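Local coordinates for Di-haem cytochrome c peroxidase family protein (Burkholderia thailandensis E264, PDB 6NX0), which binds two c-type hemes, attains an unusually stable bis-Fe(IV) state, and probably acts as a peroxidase drawing electrons from a cytochrome c, at residues D75-G80 and R356-T361; D98-A103 and A234-P239; G105-F110 and T227-A232. One frame throughout, in Å; residues are numbered along the deposited sequence.

How the contacts relate
Contacts 2 and 3 are two places along one helix pair. Both join helix 99-109 to helix 228-237, their centres are about 9 Å apart, and contact 3 falls within the stretch of chain that contact 2 spans. Contact 3 lies nearer a heme: the Val108 side chain is about 5 Å from a heme c and equally close to the side chain of Cys122, whereas the Leu101 side chain of contact 2 is about 13 Å from a heme. Contact 1 is separate, its centre 36 to 37 Å from the other two. It fastens the N-terminal hairpin to the loop after helix 348-354, with the Trp357 side chain about 14 Å from a heme.

Contact 1 (D75-G80 and R356-T361); sequences DTIGRG and RWPEPT
The Arg79 guanidinium has the aliphatic part of Arg356 laid over one face, with Arg356 CD 3.7 Å from Arg79 CZ and above the middle of the group. The two guanidinium planes are turned 57° apart, and the bend at chi3 of Arg356 (61°) carries its own charged end off, leaving Arg79 NH1 5.0 Å from Arg356 NE. Arg79 NE bonds instead to the carbonyl of Lys354, which ties this arginine to the neighbouring helix end. At the edge of the Trp357 indole, near its plane, sits Gly78 CA, while Phe174 meets the same ring edge-to-face and Thr81 takes the NE1 bond. Ile77 CG2 touches both Trp357 and Pro358. Set anti to the backbone N, it is 4.0 Å from Trp357 CD1 and a tight 3.5 Å from Pro358 CD. The backbones come close as well, Gly78 CA being 3.3 Å from Arg356 O. A tight turn and a helix C-cap meet here: an inverse gamma turn centred on Arg79, in the loop between antiparallel strands 71-77 and 81-84, and the Schellman motif with Arg356 at C-prime that ends helix 348-354.

Contact 2 (D98-A103 and A234-P239); sequences DPTLAA and AGRFGP
Asp98 caps the N-terminal end of helix 99-109, and Arg236, from the last turn of helix 228-237, reaches across to that capped end. The carboxylate divides its work: Asp98 OD1 accepts a weak capping bond from Leu101 N at 3.4 Å, while Asp98 OD2 lies in the plane of the guanidinium, at its edge, forming a long salt bridge of 3.9 Å to Arg236 NH1. Carboxylate and guanidinium planes are tilted by 28°. On the other terminal nitrogen, Arg236 NH2 gives a weak bond to Thr100 OG1, 3.2 Å long and bent to 126° at the hydrogen. The polar bonds are weak or long, and apolar contacts accompany them. Leu101 CD1 stands over the centre of one guanidinium face, 4.0 Å above its plane, and also touches Phe237 CZ at 3.9 Å. Arg236 CG, anti to the backbone N, lies over the centre of the Phe237 ring; the bend at chi2 (77°) then sends the rest of the chain toward Thr100 and Asp98. Helix 245-260 also packs here, Leu101 touching Ala255 and Ala258, and Phe237 touching Val251 and Glu254. The C-terminal end of one helix, which Gly238 leaves with positive phi, is thus set beside the N-capped start of another, as expected of an antiparallel helix pair lying against a third helix.

Contact 3 (G105-F110 and T227-A232); sequences GKRVFF and TGLGAA
Gly228 O takes the helical bond from Ala232 N at 2.9 Å, and the residues at both ends of that bond touch Arg107. Extended from CG to NE, and with CG anti to the backbone N (chi1 -179°), Arg107 spans the gap between the helices and sets its guanidinium against the first turn of helix 228-237. Leu229 CA lies over one face. Arg107 NH2 comes to 3.2 Å from Gly228 C, and equally near Leu229 N, but both nitrogens are donors, and the angle to Gly228 O is too poor for a bond. Arg107 NH1 rests 3.8 Å from Ala232 CB. Farther in, Leu229 CD1 packs 3.9 Å from Val108 CG2, the two side chains crossing at about a right angle; Met256 of helix 245-260 also touches Val108. The axes of segments 105-109 and 228-232 run nearly antiparallel, at 158°, and approach no closer than 11.2 Å, a distance Arg107 spans from one side and Leu229 helps to fill. Across the two segments the guanidinium packs closely without a directed bond, and the positive helix end would, if anything, disfavour the cation; a nitrate about 4 Å from Arg107, probably from the crystallisation liquor, may offset part of its charge.

Contact 1 (D75-G80 and R356-T361)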
loop_
_atom_site.group_PDB
_atom_site.type_symbol
_atom_site.label_atom_id
_atom_site.label_comp_id
_atom_site.label_asym_id
_atom_site.label_seq_id
_atom_site.Cartn_x
_atom_site.Cartn_y
_atom_site.Cartn_z
ATOM N N ASP A 75 10.423 -2.782 -24.819
ATOM C CA ASP A 75 11.005 -4.088 -24.537
ATOM C C ASP A 75 10.051 -4.866 -23.636
ATOM O O ASP A 75 9.091 -4.316 -23.089
ATOM C CB ASP A 75 12.383 -3.945 -23.883
ATOM C CG ASP A 75 13.218 -5.224 -23.970
ATOM O OD1 ASP A 75 12.780 -6.196 -24.627
ATOM O OD2 ASP A 75 14.312 -5.261 -23.366
ATOM N N THR A 76 10.331 -6.159 -23.493
ATOM C CA THR A 76 9.613 -7.038 -22.581
ATOM C C THR A 76 10.610 -7.652 -21.609
ATOM O O THR A 76 11.661 -8.152 -22.025
ATOM C CB THR A 76 8.867 -8.130 -23.343
ATOM O OG1 THR A 76 7.822 -7.542 -24.129
ATOM C CG2 THR A 76 8.262 -9.122 -22.382
ATOM N N ILE A 77 10.294 -7.599 -20.315
ATOM C CA ILE A 77 11.171 -8.115 -19.264
ATOM C C ILE A 77 10.496 -9.345 -18.670
ATOM O O ILE A 77 9.353 -9.267 -18.202
ATOM C CB ILE A 77 11.454 -7.052 -18.190
ATOM C CG1 ILE A 77 11.883 -5.734 -18.844
ATOM C CG2 ILE A 77 12.532 -7.523 -17.217
ATOM C CD1 ILE A 77 13.029 -5.874 -19.815
ATOM N N GLY A 78 11.195 -10.488 -18.708
ATOM C CA GLY A 78 10.668 -11.738 -18.186
ATOM C C GLY A 78 9.445 -12.238 -18.937
ATOM O O GLY A 78 9.322 -12.078 -20.154
ATOM N N ARG A 79 8.529 -12.880 -18.196
ATOM C CA ARG A 79 7.215 -13.260 -18.714
ATOM C C ARG A 79 6.342 -12.024 -18.921
ATOM O O ARG A 79 5.319 -11.867 -18.244
ATOM C CB ARG A 79 6.447 -14.198 -17.767
ATOM C CG ARG A 79 7.159 -15.421 -17.185
ATOM C CD ARG A 79 6.160 -16.140 -16.266
ATOM N NE ARG A 79 6.745 -17.158 -15.393
ATOM C CZ ARG A 79 7.085 -18.376 -15.801
ATOM N NH1 ARG A 79 6.923 -18.720 -17.075
ATOM N NH2 ARG A 79 7.601 -19.244 -14.940
ATOM N N GLY A 80 6.739 -11.118 -19.799
ATOM C CA GLY A 80 5.793 -10.155 -20.317
ATOM C C GLY A 80 5.587 -8.893 -19.512
ATOM O O GLY A 80 4.501 -8.309 -19.581
ATOM N N ARG A 356 10.176 -14.138 -13.966
ATOM C CA ARG A 356 11.428 -14.375 -14.680
ATOM C C ARG A 356 12.148 -13.084 -15.053
ATOM O O ARG A 356 12.833 -13.008 -16.071
ATOM C CB ARG A 356 11.175 -15.250 -15.914
ATOM C CG ARG A 356 10.785 -16.669 -15.541
ATOM C CD ARG A 356 10.611 -17.602 -16.750
ATOM N NE ARG A 356 11.823 -17.777 -17.559
ATOM C CZ ARG A 356 12.733 -18.741 -17.386
ATOM N NH1 ARG A 356 12.614 -19.625 -16.407
ATOM N NH2 ARG A 356 13.788 -18.814 -18.193
ATOM N N TRP A 357 12.048 -12.057 -14.210
ATOM C CA TRP A 357 12.882 -10.890 -14.393
ATOM C C TRP A 357 14.346 -11.283 -14.220
ATOM O O TRP A 357 14.667 -12.126 -13.382
ATOM C CB TRP A 357 12.548 -9.818 -13.365
ATOM C CG TRP A 357 11.208 -9.192 -13.495
ATOM C CD1 TRP A 357 10.266 -9.421 -14.451
ATOM C CD2 TRP A 357 10.674 -8.195 -12.628
ATOM N NE1 TRP A 357 9.162 -8.622 -14.232
ATOM C CE2 TRP A 357 9.399 -7.861 -13.114
ATOM C CE3 TRP A 357 11.158 -7.544 -11.485
ATOM C CZ2 TRP A 357 8.593 -6.916 -12.490
ATOM C CZ3 TRP A 357 10.350 -6.602 -10.874
ATOM C CH2 TRP A 357 9.093 -6.303 -11.385
ATOM N N PRO A 358 15.261 -10.635 -14.936
ATOM C CA PRO A 358 16.677 -11.002 -14.816
ATOM C C PRO A 358 17.240 -10.716 -13.426
ATOM O O PRO A 358 16.945 -9.691 -12.812
ATOM C CB PRO A 358 17.357 -10.142 -15.892
ATOM C CG PRO A 358 16.431 -9.020 -16.140
ATOM C CD PRO A 358 15.044 -9.562 -15.926
ATOM N N GLU A 359 18.042 -11.648 -12.928
ATOM C CA GLU A 359 18.739 -11.493 -11.657
ATOM C C GLU A 359 17.785 -11.041 -10.545
ATOM O O GLU A 359 17.981 -9.987 -9.934
ATOM C CB GLU A 359 19.899 -10.520 -11.813
ATOM C CG GLU A 359 20.989 -11.117 -12.663
ATOM C CD GLU A 359 21.511 -12.391 -12.054
ATOM O OE1 GLU A 359 21.391 -12.539 -10.819
ATOM O OE2 GLU A 359 22.009 -13.232 -12.805
ATOM N N PRO A 360 16.787 -11.854 -10.225
ATOM C CA PRO A 360 15.705 -11.372 -9.358
ATOM C C PRO A 360 16.147 -11.025 -7.952
ATOM O O PRO A 360 15.478 -10.210 -7.305
ATOM C CB PRO A 360 14.708 -12.541 -9.375
ATOM C CG PRO A 360 15.504 -13.747 -9.849
ATOM C CD PRO A 360 16.541 -13.208 -10.757
ATOM N N THR A 361 17.227 -11.622 -7.421
ATOM C CA THR A 361 17.596 -11.351 -6.036
ATOM C C THR A 361 18.200 -9.961 -5.854
ATOM O O THR A 361 18.386 -9.540 -4.704
ATOM C CB THR A 361 18.559 -12.421 -5.500
ATOM O OG1 THR A 361 19.783 -12.372 -6.228
ATOM C CG2 THR A 361 17.921 -13.833 -5.607
#

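Contact 2 (D98-A103 and A234-P239)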
loop_
_atom_site.group_PDB
_atom_site.type_symbol
_atom_site.label_atom_id
_atom_site.label_comp_id
_atom_site.label_asym_id
_atom_site.label_seq_id
_atom_site.Cartn_x
_atom_site.Cartn_y
_atom_site.Cartn_z
ATOM N N ASP A 98 -19.325 3.554 -13.851
ATOM C CA ASP A 98 -20.130 2.368 -14.135
ATOM C C ASP A 98 -20.894 2.056 -12.859
ATOM O O ASP A 98 -20.520 1.163 -12.082
ATOM C CB ASP A 98 -19.260 1.200 -14.597
ATOM C CG ASP A 98 -20.086 0.054 -15.149
ATOM O OD1 ASP A 98 -21.299 -0.001 -14.835
ATOM O OD2 ASP A 98 -19.537 -0.796 -15.881
ATOM N N PRO A 99 -21.965 2.808 -12.588
ATOM C CA PRO A 99 -22.560 2.757 -11.247
ATOM C C PRO A 99 -23.097 1.393 -10.872
ATOM O O PRO A 99 -22.996 0.998 -9.700
ATOM C CB PRO A 99 -23.675 3.813 -11.324
ATOM C CG PRO A 99 -23.224 4.737 -12.392
ATOM C CD PRO A 99 -22.570 3.874 -13.407
ATOM N N THR A 100 -23.677 0.654 -11.819
ATOM C CA THR A 100 -24.267 -0.625 -11.440
ATOM C C THR A 100 -23.184 -1.668 -11.165
ATOM O O THR A 100 -23.306 -2.448 -10.210
ATOM C CB THR A 100 -25.256 -1.114 -12.502
ATOM O OG1 THR A 100 -24.594 -1.345 -13.743
ATOM C CG2 THR A 100 -26.344 -0.092 -12.692
ATOM N N LEU A 101 -22.108 -1.681 -11.959
ATOM C CA LEU A 101 -21.024 -2.620 -11.702
ATOM C C LEU A 101 -20.256 -2.243 -10.434
ATOM O O LEU A 101 -19.835 -3.122 -9.664
ATOM C CB LEU A 101 -20.088 -2.699 -12.906
ATOM C CG LEU A 101 -18.998 -3.764 -12.784
ATOM C CD1 LEU A 101 -19.628 -5.155 -12.548
ATOM C CD2 LEU A 101 -18.095 -3.796 -13.995
ATOM N N ALA A 102 -20.089 -0.941 -10.183
ATOM C CA ALA A 102 -19.422 -0.499 -8.965
ATOM C C ALA A 102 -20.244 -0.877 -7.742
ATOM O O ALA A 102 -19.690 -1.234 -6.694
ATOM C CB ALA A 102 -19.193 1.013 -9.023
ATOM N N ALA A 103 -21.572 -0.815 -7.858
ATOM C CA ALA A 103 -22.417 -1.185 -6.728
ATOM C C ALA A 103 -22.316 -2.678 -6.434
ATOM O O ALA A 103 -22.360 -3.095 -5.271
ATOM C CB ALA A 103 -23.861 -0.785 -7.000
ATOM N N ALA A 234 -24.840 -13.938 -11.381
ATOM C CA ALA A 234 -25.365 -14.687 -12.518
ATOM C C ALA A 234 -26.243 -13.811 -13.396
ATOM O O ALA A 234 -26.221 -13.932 -14.624
ATOM C CB ALA A 234 -26.134 -15.898 -12.007
ATOM N N GLY A 235 -27.018 -12.915 -12.784
ATOM C CA GLY A 235 -27.862 -12.021 -13.574
ATOM C C GLY A 235 -27.056 -11.145 -14.509
ATOM O O GLY A 235 -27.454 -10.898 -15.656
ATOM N N ARG A 236 -25.905 -10.674 -14.043
ATOM C CA ARG A 236 -25.043 -9.785 -14.803
ATOM C C ARG A 236 -24.093 -10.543 -15.723
ATOM O O ARG A 236 -23.858 -10.119 -16.862
ATOM C CB ARG A 236 -24.255 -8.906 -13.828
ATOM C CG ARG A 236 -23.166 -8.040 -14.422
ATOM C CD ARG A 236 -23.731 -6.839 -15.107
ATOM N NE ARG A 236 -22.662 -6.065 -15.728
ATOM C CZ ARG A 236 -22.429 -4.775 -15.511
ATOM N NH1 ARG A 236 -21.420 -4.195 -16.139
ATOM N NH2 ARG A 236 -23.193 -4.056 -14.695
ATOM N N PHE A 237 -23.535 -11.663 -15.258
ATOM C CA PHE A 237 -22.448 -12.321 -15.952
ATOM C C PHE A 237 -22.821 -13.666 -16.552
ATOM O O PHE A 237 -21.983 -14.278 -17.236
ATOM C CB PHE A 237 -21.264 -12.508 -14.996
ATOM C CG PHE A 237 -20.633 -11.226 -14.558
ATOM C CD1 PHE A 237 -19.857 -10.506 -15.430
ATOM C CD2 PHE A 237 -20.776 -10.765 -13.260
ATOM C CE1 PHE A 237 -19.255 -9.332 -15.034
ATOM C CE2 PHE A 237 -20.160 -9.589 -12.854
ATOM C CZ PHE A 237 -19.400 -8.884 -13.743
ATOM N N GLY A 238 -24.020 -14.159 -16.283
ATOM C CA GLY A 238 -24.476 -15.411 -16.839
ATOM C C GLY A 238 -24.439 -16.565 -15.867
ATOM O O GLY A 238 -23.725 -16.538 -14.866
ATOM N N PRO A 239 -25.199 -17.624 -16.161
ATOM C CA PRO A 239 -25.355 -18.718 -15.191
ATOM C C PRO A 239 -24.087 -19.515 -14.945
ATOM O O PRO A 239 -24.010 -20.216 -13.929
ATOM C CB PRO A 239 -26.456 -19.593 -15.814
ATOM C CG PRO A 239 -26.388 -19.287 -17.281
ATOM C CD PRO A 239 -26.019 -17.819 -17.364
#

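Contact 3 (G105-F110 and T227-A232)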
loop_
_atom_site.group_PDB
_atom_site.type_symbol
_atom_site.label_atom_id
_atom_site.label_comp_id
_atom_site.label_asym_id
_atom_site.label_seq_id
_atom_site.Cartn_x
_atom_site.Cartn_y
_atom_site.Cartn_z
ATOM N N GLY A 105 -19.610 -4.463 -6.967
ATOM C CA GLY A 105 -18.334 -4.580 -6.280
ATOM C C GLY A 105 -18.428 -4.207 -4.815
ATOM O O GLY A 105 -17.829 -4.867 -3.957
ATOM N N LYS A 106 -19.172 -3.140 -4.506
ATOM C CA LYS A 106 -19.348 -2.733 -3.117
ATOM C C LYS A 106 -20.113 -3.795 -2.337
ATOM O O LYS A 106 -19.794 -4.085 -1.176
ATOM C CB LYS A 106 -20.063 -1.384 -3.058
ATOM C CG LYS A 106 -20.069 -0.762 -1.671
ATOM C CD LYS A 106 -20.731 0.631 -1.654
ATOM C CE LYS A 106 -20.632 1.269 -0.277
ATOM N NZ LYS A 106 -21.374 2.572 -0.248
ATOM N N ARG A 107 -21.106 -4.415 -2.974
ATOM C CA ARG A 107 -21.818 -5.523 -2.349
ATOM C C ARG A 107 -20.864 -6.647 -1.964
ATOM O O ARG A 107 -20.930 -7.172 -0.850
ATOM C CB ARG A 107 -22.915 -6.023 -3.304
ATOM C CG ARG A 107 -23.719 -7.127 -2.765
ATOM C CD ARG A 107 -24.823 -7.527 -3.723
ATOM N NE ARG A 107 -25.519 -8.652 -3.129
ATOM C CZ ARG A 107 -26.750 -9.046 -3.443
ATOM N NH1 ARG A 107 -27.433 -8.420 -4.391
ATOM N NH2 ARG A 107 -27.273 -10.075 -2.797
ATOM N N VAL A 108 -19.971 -7.029 -2.880
ATOM C CA VAL A 108 -18.952 -8.040 -2.594
ATOM C C VAL A 108 -18.073 -7.587 -1.439
ATOM O O VAL A 108 -17.761 -8.359 -0.523
ATOM C CB VAL A 108 -18.111 -8.310 -3.862
ATOM C CG1 VAL A 108 -16.943 -9.209 -3.560
ATOM C CG2 VAL A 108 -18.995 -8.908 -4.976
ATOM N N PHE A 109 -17.645 -6.324 -1.478
ATOM C CA PHE A 109 -16.701 -5.814 -0.484
ATOM C C PHE A 109 -17.215 -5.939 0.937
ATOM O O PHE A 109 -16.429 -6.160 1.868
ATOM C CB PHE A 109 -16.400 -4.354 -0.793
ATOM C CG PHE A 109 -15.187 -3.803 -0.085
ATOM C CD1 PHE A 109 -15.296 -3.222 1.163
ATOM C CD2 PHE A 109 -13.950 -3.880 -0.675
ATOM C CE1 PHE A 109 -14.178 -2.697 1.792
ATOM C CE2 PHE A 109 -12.822 -3.357 -0.055
ATOM C CZ PHE A 109 -12.937 -2.774 1.174
ATOM N N PHE A 110 -18.522 -5.809 1.136
ATOM C CA PHE A 110 -19.098 -5.818 2.469
ATOM C C PHE A 110 -19.789 -7.131 2.827
ATOM O O PHE A 110 -20.404 -7.214 3.900
ATOM C CB PHE A 110 -20.069 -4.628 2.605
ATOM C CG PHE A 110 -19.358 -3.320 2.731
ATOM C CD1 PHE A 110 -18.876 -2.908 3.959
ATOM C CD2 PHE A 110 -19.105 -2.539 1.621
ATOM C CE1 PHE A 110 -18.177 -1.701 4.084
ATOM C CE2 PHE A 110 -18.407 -1.351 1.727
ATOM C CZ PHE A 110 -17.940 -0.927 2.962
ATOM N N THR A 227 -26.511 -18.055 -2.781
ATOM C CA THR A 227 -26.852 -16.812 -2.095
ATOM C C THR A 227 -27.378 -15.777 -3.084
ATOM O O THR A 227 -27.289 -15.911 -4.315
ATOM C CB THR A 227 -25.636 -16.226 -1.339
ATOM O OG1 THR A 227 -24.707 -15.641 -2.268
ATOM C CG2 THR A 227 -24.965 -17.265 -0.471
ATOM N N GLY A 228 -27.907 -14.688 -2.516
ATOM C CA GLY A 228 -28.368 -13.603 -3.348
ATOM C C GLY A 228 -27.259 -12.979 -4.160
ATOM O O GLY A 228 -27.488 -12.513 -5.280
ATOM N N LEU A 229 -26.046 -12.958 -3.611
ATOM C CA LEU A 229 -24.918 -12.455 -4.367
ATOM C C LEU A 229 -24.692 -13.306 -5.605
ATOM O O LEU A 229 -24.417 -12.780 -6.695
ATOM C CB LEU A 229 -23.662 -12.434 -3.486
ATOM C CG LEU A 229 -22.397 -12.030 -4.214
ATOM C CD1 LEU A 229 -22.463 -10.620 -4.801
ATOM C CD2 LEU A 229 -21.199 -12.146 -3.286
ATOM N N GLY A 230 -24.784 -14.626 -5.444
ATOM C CA GLY A 230 -24.676 -15.510 -6.596
ATOM C C GLY A 230 -25.692 -15.175 -7.671
ATOM O O GLY A 230 -25.384 -15.198 -8.863
ATOM N N ALA A 231 -26.925 -14.887 -7.262
ATOM C CA ALA A 231 -27.964 -14.537 -8.227
ATOM C C ALA A 231 -27.654 -13.222 -8.927
ATOM O O ALA A 231 -27.870 -13.088 -10.137
ATOM C CB ALA A 231 -29.330 -14.476 -7.513
ATOM N N ALA A 232 -27.181 -12.226 -8.175
ATOM C CA ALA A 232 -26.801 -10.956 -8.756
ATOM C C ALA A 232 -25.664 -11.124 -9.747
ATOM O O ALA A 232 -25.693 -10.553 -10.845
ATOM C CB ALA A 232 -26.411 -9.982 -7.646
#